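Local coordinates for protein anaerobically-induced outer membrane porin OprE (Pseudomonas aeruginosa, PDB 4FRX) that forms an outer-membrane beta-barrel of the OprD porin family and probably lets small solutes pass, at residues A[65-70]-A[138-143]. Residues are numbered along the deposited sequence; the frame is centred on the assembly and turned at random.
Sequences LGLLGV and LLPVTF. With C8E ((hydroxyethyloxy)tri(ethyloxy)octane), chain D.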
loop_
_atom_site.group_PDB
_atom_site.type_symbol
_atom_site.label_atom_id
_atom_site.label_comp_id
_atom_site.label_asym_id
_atom_site.label_seq_id
_atom_site.Cartn_x
_atom_site.Cartn_y
_atom_site.Cartn_z
ATOM N N LEU A 65 7.007 -5.446 16.967
ATOM C CA LEU A 65 6.161 -4.325 16.593
ATOM C C LEU A 65 4.906 -4.350 17.461
ATOM O O LEU A 65 4.071 -5.241 17.328
ATOM C CB LEU A 65 5.793 -4.404 15.109
ATOM C CG LEU A 65 4.818 -3.311 14.668
ATOM C CD1 LEU A 65 5.483 -1.941 14.780
ATOM C CD2 LEU A 65 4.271 -3.556 13.275
ATOM N N GLY A 66 4.800 -3.388 18.376
ATOM C CA GLY A 66 3.650 -3.284 19.263
ATOM C C GLY A 66 2.720 -2.199 18.763
ATOM O O GLY A 66 3.164 -1.094 18.483
ATOM N N LEU A 67 1.436 -2.520 18.637
ATOM C CA LEU A 67 0.460 -1.586 18.102
ATOM C C LEU A 67 -0.711 -1.434 19.073
ATOM O O LEU A 67 -1.253 -2.434 19.527
ATOM C CB LEU A 67 -0.073 -2.116 16.763
ATOM C CG LEU A 67 0.924 -2.421 15.639
ATOM C CD1 LEU A 67 0.178 -2.829 14.365
ATOM C CD2 LEU A 67 1.769 -1.210 15.374
ATOM N N LEU A 68 -1.101 -0.203 19.393
ATOM C CA LEU A 68 -2.235 0.029 20.289
ATOM C C LEU A 68 -3.073 1.177 19.767
ATOM O O LEU A 68 -2.540 2.224 19.414
ATOM C CB LEU A 68 -1.753 0.368 21.705
ATOM C CG LEU A 68 -2.822 0.886 22.682
ATOM C CD1 LEU A 68 -3.842 -0.190 23.050
ATOM C CD2 LEU A 68 -2.153 1.440 23.930
ATOM N N GLY A 69 -4.385 0.976 19.695
ATOM C CA GLY A 69 -5.290 2.020 19.252
ATOM C C GLY A 69 -6.377 2.215 20.291
ATOM O O GLY A 69 -6.956 1.247 20.759
ATOM N N VAL A 70 -6.641 3.465 20.657
ATOM C CA VAL A 70 -7.636 3.773 21.673
ATOM C C VAL A 70 -8.675 4.711 21.073
ATOM O O VAL A 70 -8.311 5.743 20.503
ATOM C CB VAL A 70 -6.979 4.466 22.901
ATOM C CG1 VAL A 70 -8.026 4.745 23.972
ATOM C CG2 VAL A 70 -5.840 3.612 23.463
ATOM N N LEU A 138 -5.473 4.108 11.448
ATOM C CA LEU A 138 -4.798 4.361 12.736
ATOM C C LEU A 138 -3.558 3.506 12.952
ATOM O O LEU A 138 -2.504 4.006 13.378
ATOM C CB LEU A 138 -5.782 4.150 13.902
ATOM C CG LEU A 138 -5.302 4.519 15.309
ATOM C CD1 LEU A 138 -4.936 5.997 15.380
ATOM C CD2 LEU A 138 -6.370 4.183 16.358
ATOM N N LEU A 139 -3.696 2.212 12.675
ATOM C CA LEU A 139 -2.606 1.262 12.855
ATOM C C LEU A 139 -2.387 0.550 11.520
ATOM O O LEU A 139 -3.331 0.328 10.774
ATOM C CB LEU A 139 -2.937 0.252 13.967
ATOM C CG LEU A 139 -3.239 0.832 15.367
ATOM C CD1 LEU A 139 -3.657 -0.255 16.350
ATOM C CD2 LEU A 139 -2.023 1.571 15.904
ATOM N N PRO A 140 -1.134 0.218 11.208
ATOM C CA PRO A 140 -0.809 -0.376 9.910
ATOM C C PRO A 140 -1.181 -1.849 9.758
ATOM O O PRO A 140 -1.310 -2.602 10.739
ATOM C CB PRO A 140 0.713 -0.229 9.839
ATOM C CG PRO A 140 1.144 -0.226 11.292
ATOM C CD PRO A 140 0.070 0.534 11.996
ATOM N N VAL A 141 -1.360 -2.242 8.500
ATOM C CA VAL A 141 -1.458 -3.647 8.138
ATOM C C VAL A 141 -0.114 -4.310 8.387
ATOM O O VAL A 141 0.932 -3.696 8.171
ATOM C CB VAL A 141 -1.834 -3.811 6.638
ATOM C CG1 VAL A 141 -1.667 -5.272 6.167
ATOM C CG2 VAL A 141 -3.256 -3.310 6.368
ATOM N N THR A 142 -0.139 -5.560 8.840
ATOM C CA THR A 142 1.056 -6.387 8.878
ATOM C C THR A 142 0.780 -7.723 8.194
ATOM O O THR A 142 -0.369 -8.148 8.081
ATOM C CB THR A 142 1.556 -6.639 10.329
ATOM O OG1 THR A 142 0.592 -7.414 11.054
ATOM C CG2 THR A 142 1.807 -5.310 11.063
ATOM N N PHE A 143 1.837 -8.394 7.755
ATOM C CA PHE A 143 1.700 -9.723 7.150
ATOM C C PHE A 143 2.509 -10.682 8.005
ATOM O O PHE A 143 3.375 -10.254 8.767
ATOM C CB PHE A 143 2.266 -9.754 5.731
ATOM C CG PHE A 143 1.476 -8.968 4.737
ATOM C CD1 PHE A 143 1.723 -7.615 4.548
ATOM C CD2 PHE A 143 0.488 -9.578 3.980
ATOM C CE1 PHE A 143 0.989 -6.887 3.615
ATOM C CE2 PHE A 143 -0.239 -8.855 3.054
ATOM C CZ PHE A 143 0.002 -7.511 2.881
HETATM C C1 C8E D . 2.677 1.110 22.935
HETATM C C2 C8E D . 2.449 -0.189 22.168
HETATM C C3 C8E D . 1.607 -1.145 23.004
HETATM C C4 C8E D . 1.279 -2.427 22.252
HETATM C C5 C8E D . 0.435 -3.349 23.128
HETATM C C6 C8E D . 0.583 -4.826 22.768
HETATM C C7 C8E D . -0.261 -5.648 23.738
HETATM C C8 C8E D . -0.044 -7.144 23.545
HETATM O O9 C8E D . -1.206 -7.733 23.010
#
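Leu-139 lays its two methyls against the backbone of strand 59-71 just where that strand carries no side chain on the inner face. Leu-139 CD1 sits 3.6 Å from Gly-69 N, and Leu-139 CD2 sits equally close to Leu-68 O. Leu-138 completes the approach: its CD2 rests 3.8 Å from Gly-69 CA, so that two consecutive leucines of the loop straddle a single glycine. Gly-69 has no side chain, so both leucines bring a methyl group up against its main-chain atoms. Two residues back along the strand, Leu-67 continues the contact, its CB 4.1 Å from Leu-139 CD1. Because Leu-67 CG stands anti to the carbonyl carbon (chi1 -57°), CD1 is carried onward to the Pro-140 ring, where Leu-67 CD1 reaches the CD corner of Pro-140, 4.1 Å away. Farther on, Leu-65 CD2 touches Thr-142 CG2 at 3.7 Å, the two side chains crossing at a slant. No hydrogen bond joins the segments, which run roughly antiparallel, 150° apart end to end; this is apolar packing of a buried inner lining.

The wall behind belongs to the barrel. Backbone bonds to strand 37-50 on one side and strand 102-114 on the other hold 65-70 in place, while its opposite face meets detergent: C8E C3 lies 3.9 Å from Leu-68 CB, consistent with a membrane-facing surface. Residues 138-141 pack on the inner face as a loop leading into strand 142-150, consistent with a loop folded into the barrel. Lys-167 NZ and Gln-125 NE2 hydrogen-bond to Pro-140 O and Val-141 O, respectively, tying that loop to strands 156-167 and 123-128, while Val-90 and Phe-91, from another loop, pack on Leu-138.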